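Mll3558 protein (Mesorhizobium loti, PDB 3RD6) is of unknown function but belongs to the AHA1 family of the Bet v 1-like superfamily, some of whose members bind hydrophobic ligands. Local coordinates at residues I12-Y16 with L142-A146; H3-T9 with E120-D126. All blocks are in the same frame, centred on the assembly; numbering follows the deposited sequence.

Interaction 1. Residues I12-Y16 with L142-A146; sequences IERTY and LEALA
Y16 and R14 reach from the strand 12-16 to one turn of the helix 142-146. The Y16 ring comes in edge first: its OH hydrogen-bonds to L142 O at 2.8 Å, and its CE1 lies 3.5 Å from A146 CA. The hydroxyl sits above the carbonyl plane of L142, 39° out of it, while A146 N, bonding within the helix, approaches the same oxygen from the opposite face. L145 crosses the tyrosine at about a right angle and brings CD2 to 3.7 Å from Y16 OH; its other neighbours include A26 and F27 of helix 20-28. In the Bet v 1-like fold, the long C-terminal helix packs against a curved antiparallel sheet, and here segment 12-16 of the first strand runs parallel to segment 142-146 of the helix, the two short axes 9.8 Å apart. R14 lies extended from CG to NE, its CG anti to the backbone N (chi1 -167°), which carries the guanidinium out along the helix flank. One face of that group is covered by L142 O and A146 CB, the methyl 3.6 Å from R14 NH1. E143 runs obliquely to it with the carboxylate plane turned 84° away, and R14 NH2 to E143 OE1 is 4.3 Å, too far for a salt bridge. I12, which also touches T138 and R139, meets L142 CD1 with its CG2 at 3.6 Å.

Interaction 2. Residues H3-T9 with E120-D126; sequences HSVIHST and EQGAFFD
Just beyond the strand pair, S4 and D126 are joined by two bonds: S4 N donates to D126 OD1 at 2.7 Å, nearly in line with the carboxylate C-O bond, and D126 N returns a bond to S4 O at 2.8 Å. The H3 ring stands beside the same carboxylate, its plane turned 71° from it, with D126 OD2 near the ring edge. Inward, I6 and F124 form a hydrogen-bonded pair. The I6 N-H points almost straight at F124 O (N-H...O 176°), with I6 N in the carbonyl plane, and F124 N meets I6 O at 2.9 Å. S8 and G122 repeat the pattern, although S8 N to G122 O stretches to 3.3 Å. This is the antiparallel pairing of the first and last strands of the Bet v 1-like sheet. V5, H7, A123 and F125 face one side, where V5 CG1 touches A123 CB at 4.0 Å. I6, S8 and F124 face the other; S8 OG sits between its backbone N and carbonyl carbon (chi1 89°), turned toward the F124 ring with F124 CE1 3.5 Å away, and A131 of helix 131-148 lies against both residues. Around this first shell the second subunit closes in on the V5 and H7 side. R84 of that subunit makes a salt bridge to D126 OD2, its T104 hydrogen-bonds to H7 NE2, and Q121 NE2 of each subunit bonds to G122 O of the other.

In the fold
Both interactions draw on strand 5-16, but from opposite ends, and their centres lie about 24 Å apart. Interaction 1 joins the end of that strand to helix 131-148, with apolar side chains inside, an arginine toward the outside and a single hydrogen bond from a side chain to a helix carbonyl. Interaction 2 joins the beginning of the strand to strand 113-125, its neighbour in the sheet, chiefly through backbone bonds. Each is partly buried, yet they differ in what surrounds them: no other chain of the assembly touches the segments of 12-16 with 142-146, whereas 3-9 with 120-126 borders the second subunit and lies farther from the chain centre.

Interaction 1. Residues I12-Y16 with L142-A146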
# COMPACT_ATOMS: atom_id res chain seq x y z
N ILE A 12 -13.79 3.08 9.33
CA ILE A 12 -14.97 3.92 9.30
C ILE A 12 -16.15 3.18 8.66
O ILE A 12 -16.10 2.83 7.49
CB ILE A 12 -14.70 5.21 8.50
CG1 ILE A 12 -13.48 5.92 9.10
CG2 ILE A 12 -15.91 6.11 8.52
CD1 ILE A 12 -12.98 7.08 8.26
N GLU A 13 -17.20 2.95 9.44
CA GLU A 13 -18.39 2.28 8.92
C GLU A 13 -19.42 3.35 8.62
O GLU A 13 -19.56 4.33 9.35
CB GLU A 13 -18.96 1.29 9.92
CG GLU A 13 -18.11 0.06 10.14
CD GLU A 13 -17.59 -0.05 11.57
OE1 GLU A 13 -16.91 0.90 12.03
OE2 GLU A 13 -17.85 -1.08 12.22
N ARG A 14 -20.12 3.17 7.51
CA ARG A 14 -21.14 4.12 7.11
C ARG A 14 -22.06 3.45 6.11
O ARG A 14 -21.62 3.01 5.05
CB ARG A 14 -20.50 5.36 6.47
CG ARG A 14 -21.46 6.51 6.33
CD ARG A 14 -20.79 7.75 5.78
NE ARG A 14 -21.47 8.97 6.20
CZ ARG A 14 -22.77 9.22 6.02
NH1 ARG A 14 -23.53 8.33 5.40
NH2 ARG A 14 -23.29 10.37 6.45
N THR A 15 -23.34 3.37 6.45
CA THR A 15 -24.31 2.73 5.57
C THR A 15 -25.00 3.72 4.66
O THR A 15 -25.14 4.90 4.99
CB THR A 15 -25.36 1.99 6.38
OG1 THR A 15 -24.71 1.10 7.31
CG2 THR A 15 -26.27 1.19 5.46
N TYR A 16 -25.42 3.22 3.50
CA TYR A 16 -26.09 4.04 2.50
C TYR A 16 -27.37 3.35 2.08
O TYR A 16 -27.43 2.13 2.01
CB TYR A 16 -25.18 4.22 1.28
CG TYR A 16 -23.89 4.94 1.59
CD1 TYR A 16 -23.84 6.33 1.64
CD2 TYR A 16 -22.72 4.23 1.89
CE1 TYR A 16 -22.66 7.00 1.98
CE2 TYR A 16 -21.54 4.89 2.23
CZ TYR A 16 -21.52 6.27 2.27
OH TYR A 16 -20.37 6.93 2.60
N LEU A 142 -16.59 10.65 2.97
CA LEU A 142 -17.59 9.59 2.94
C LEU A 142 -18.95 10.19 3.21
O LEU A 142 -19.96 9.74 2.66
CB LEU A 142 -17.30 8.51 3.99
CG LEU A 142 -16.16 7.52 3.71
CD1 LEU A 142 -16.01 6.62 4.91
CD2 LEU A 142 -16.46 6.72 2.44
N GLU A 143 -18.98 11.20 4.08
CA GLU A 143 -20.22 11.89 4.40
C GLU A 143 -20.63 12.61 3.11
O GLU A 143 -21.80 12.59 2.72
CB GLU A 143 -19.98 12.89 5.54
CG GLU A 143 -21.19 13.15 6.44
CD GLU A 143 -22.04 14.32 5.98
OE1 GLU A 143 -23.04 14.62 6.65
OE2 GLU A 143 -21.70 14.93 4.94
N ALA A 144 -19.65 13.21 2.43
CA ALA A 144 -19.88 13.91 1.17
C ALA A 144 -20.41 12.94 0.11
O ALA A 144 -21.29 13.29 -0.67
CB ALA A 144 -18.60 14.55 0.69
N LEU A 145 -19.84 11.73 0.08
CA LEU A 145 -20.28 10.71 -0.86
C LEU A 145 -21.78 10.49 -0.67
O LEU A 145 -22.54 10.41 -1.64
CB LEU A 145 -19.55 9.39 -0.61
CG LEU A 145 -20.08 8.14 -1.34
CD1 LEU A 145 -20.05 8.32 -2.84
CD2 LEU A 145 -19.25 6.94 -0.94
N ALA A 146 -22.18 10.41 0.60
CA ALA A 146 -23.58 10.21 0.97
C ALA A 146 -24.50 11.12 0.16
O ALA A 146 -25.46 10.65 -0.46
CB ALA A 146 -23.76 10.47 2.46

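Interaction 2. Residues H3-T9 with E120-D126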
# COMPACT_ATOMS: atom_id res chain seq x y z
N HIS A 3 15.17 9.71 11.61
CA HIS A 3 13.86 9.46 10.94
C HIS A 3 12.93 8.56 11.76
O HIS A 3 13.38 7.67 12.47
CB HIS A 3 14.10 8.84 9.56
CG HIS A 3 14.77 9.77 8.59
ND1 HIS A 3 16.10 10.12 8.69
CD2 HIS A 3 14.28 10.45 7.53
CE1 HIS A 3 16.40 10.97 7.73
NE2 HIS A 3 15.31 11.19 7.01
N SER A 4 11.62 8.80 11.65
CA SER A 4 10.64 8.01 12.39
C SER A 4 9.43 7.63 11.56
O SER A 4 9.03 8.34 10.64
CB SER A 4 10.16 8.77 13.63
OG SER A 4 11.26 9.16 14.44
N VAL A 5 8.83 6.49 11.90
CA VAL A 5 7.66 6.01 11.19
C VAL A 5 6.57 5.62 12.16
O VAL A 5 6.77 4.75 13.00
CB VAL A 5 7.96 4.76 10.30
CG1 VAL A 5 6.70 4.33 9.56
CG2 VAL A 5 9.07 5.05 9.31
N ILE A 6 5.41 6.26 12.03
CA ILE A 6 4.27 5.95 12.88
C ILE A 6 3.36 5.01 12.08
O ILE A 6 3.08 5.27 10.90
CB ILE A 6 3.46 7.22 13.25
CG1 ILE A 6 4.33 8.17 14.08
CG2 ILE A 6 2.22 6.83 14.03
CD1 ILE A 6 3.60 9.42 14.52
N HIS A 7 2.92 3.92 12.69
CA HIS A 7 2.02 2.99 12.03
C HIS A 7 0.73 2.96 12.78
O HIS A 7 0.72 2.78 13.99
CB HIS A 7 2.58 1.56 12.02
CG HIS A 7 3.82 1.40 11.20
ND1 HIS A 7 5.08 1.49 11.74
CD2 HIS A 7 3.99 1.20 9.88
CE1 HIS A 7 5.98 1.35 10.79
NE2 HIS A 7 5.35 1.18 9.65
N SER A 8 -0.38 3.13 12.06
CA SER A 8 -1.69 3.09 12.68
C SER A 8 -2.68 2.63 11.64
O SER A 8 -2.40 2.63 10.46
CB SER A 8 -2.08 4.48 13.19
OG SER A 8 -2.76 5.23 12.18
N THR A 9 -3.85 2.24 12.11
CA THR A 9 -4.90 1.78 11.24
C THR A 9 -6.17 2.33 11.84
O THR A 9 -6.27 2.46 13.06
CB THR A 9 -4.99 0.23 11.24
OG1 THR A 9 -3.74 -0.33 10.82
CG2 THR A 9 -6.12 -0.25 10.31
N GLU A 120 -7.97 2.02 6.63
CA GLU A 120 -6.70 2.59 6.18
C GLU A 120 -5.48 2.29 7.06
O GLU A 120 -5.35 2.82 8.18
CB GLU A 120 -6.84 4.11 5.97
CG GLU A 120 -6.41 4.52 4.58
CD GLU A 120 -6.67 5.97 4.25
OE1 GLU A 120 -5.94 6.83 4.77
OE2 GLU A 120 -7.62 6.25 3.48
N GLN A 121 -4.58 1.45 6.55
CA GLN A 121 -3.37 1.10 7.27
C GLN A 121 -2.31 2.04 6.75
O GLN A 121 -1.88 1.92 5.61
CB GLN A 121 -2.99 -0.36 6.99
CG GLN A 121 -4.01 -1.34 7.51
CD GLN A 121 -3.88 -2.71 6.89
OE1 GLN A 121 -4.23 -2.92 5.73
NE2 GLN A 121 -3.38 -3.66 7.67
N GLY A 122 -1.90 2.99 7.58
CA GLY A 122 -0.92 3.94 7.13
C GLY A 122 0.41 4.00 7.85
O GLY A 122 0.59 3.51 8.96
N ALA A 123 1.35 4.63 7.18
CA ALA A 123 2.68 4.84 7.69
C ALA A 123 2.94 6.34 7.53
O ALA A 123 3.10 6.84 6.41
CB ALA A 123 3.69 4.02 6.88
N PHE A 124 2.97 7.06 8.65
CA PHE A 124 3.18 8.51 8.63
C PHE A 124 4.64 8.82 8.90
O PHE A 124 5.22 8.35 9.88
CB PHE A 124 2.24 9.19 9.63
CG PHE A 124 0.81 8.71 9.49
CD1 PHE A 124 0.41 7.51 10.08
CD2 PHE A 124 -0.10 9.40 8.69
CE1 PHE A 124 -0.87 7.00 9.86
CE2 PHE A 124 -1.39 8.90 8.47
CZ PHE A 124 -1.77 7.69 9.06
N PHE A 125 5.22 9.64 8.02
CA PHE A 125 6.63 9.97 8.07
C PHE A 125 7.19 11.13 8.85
O PHE A 125 6.63 12.23 8.90
CB PHE A 125 7.17 10.06 6.63
CG PHE A 125 6.88 8.82 5.82
CD1 PHE A 125 7.17 7.56 6.32
CD2 PHE A 125 6.28 8.92 4.57
CE1 PHE A 125 6.87 6.43 5.59
CE2 PHE A 125 5.98 7.78 3.84
CZ PHE A 125 6.27 6.54 4.35
N ASP A 126 8.33 10.83 9.45
CA ASP A 126 9.15 11.74 10.24
C ASP A 126 8.43 12.83 11.00
O ASP A 126 8.15 13.90 10.46
CB ASP A 126 10.24 12.32 9.33
CG ASP A 126 11.09 11.23 8.69
OD1 ASP A 126 11.42 10.26 9.41
OD2 ASP A 126 11.42 11.34 7.49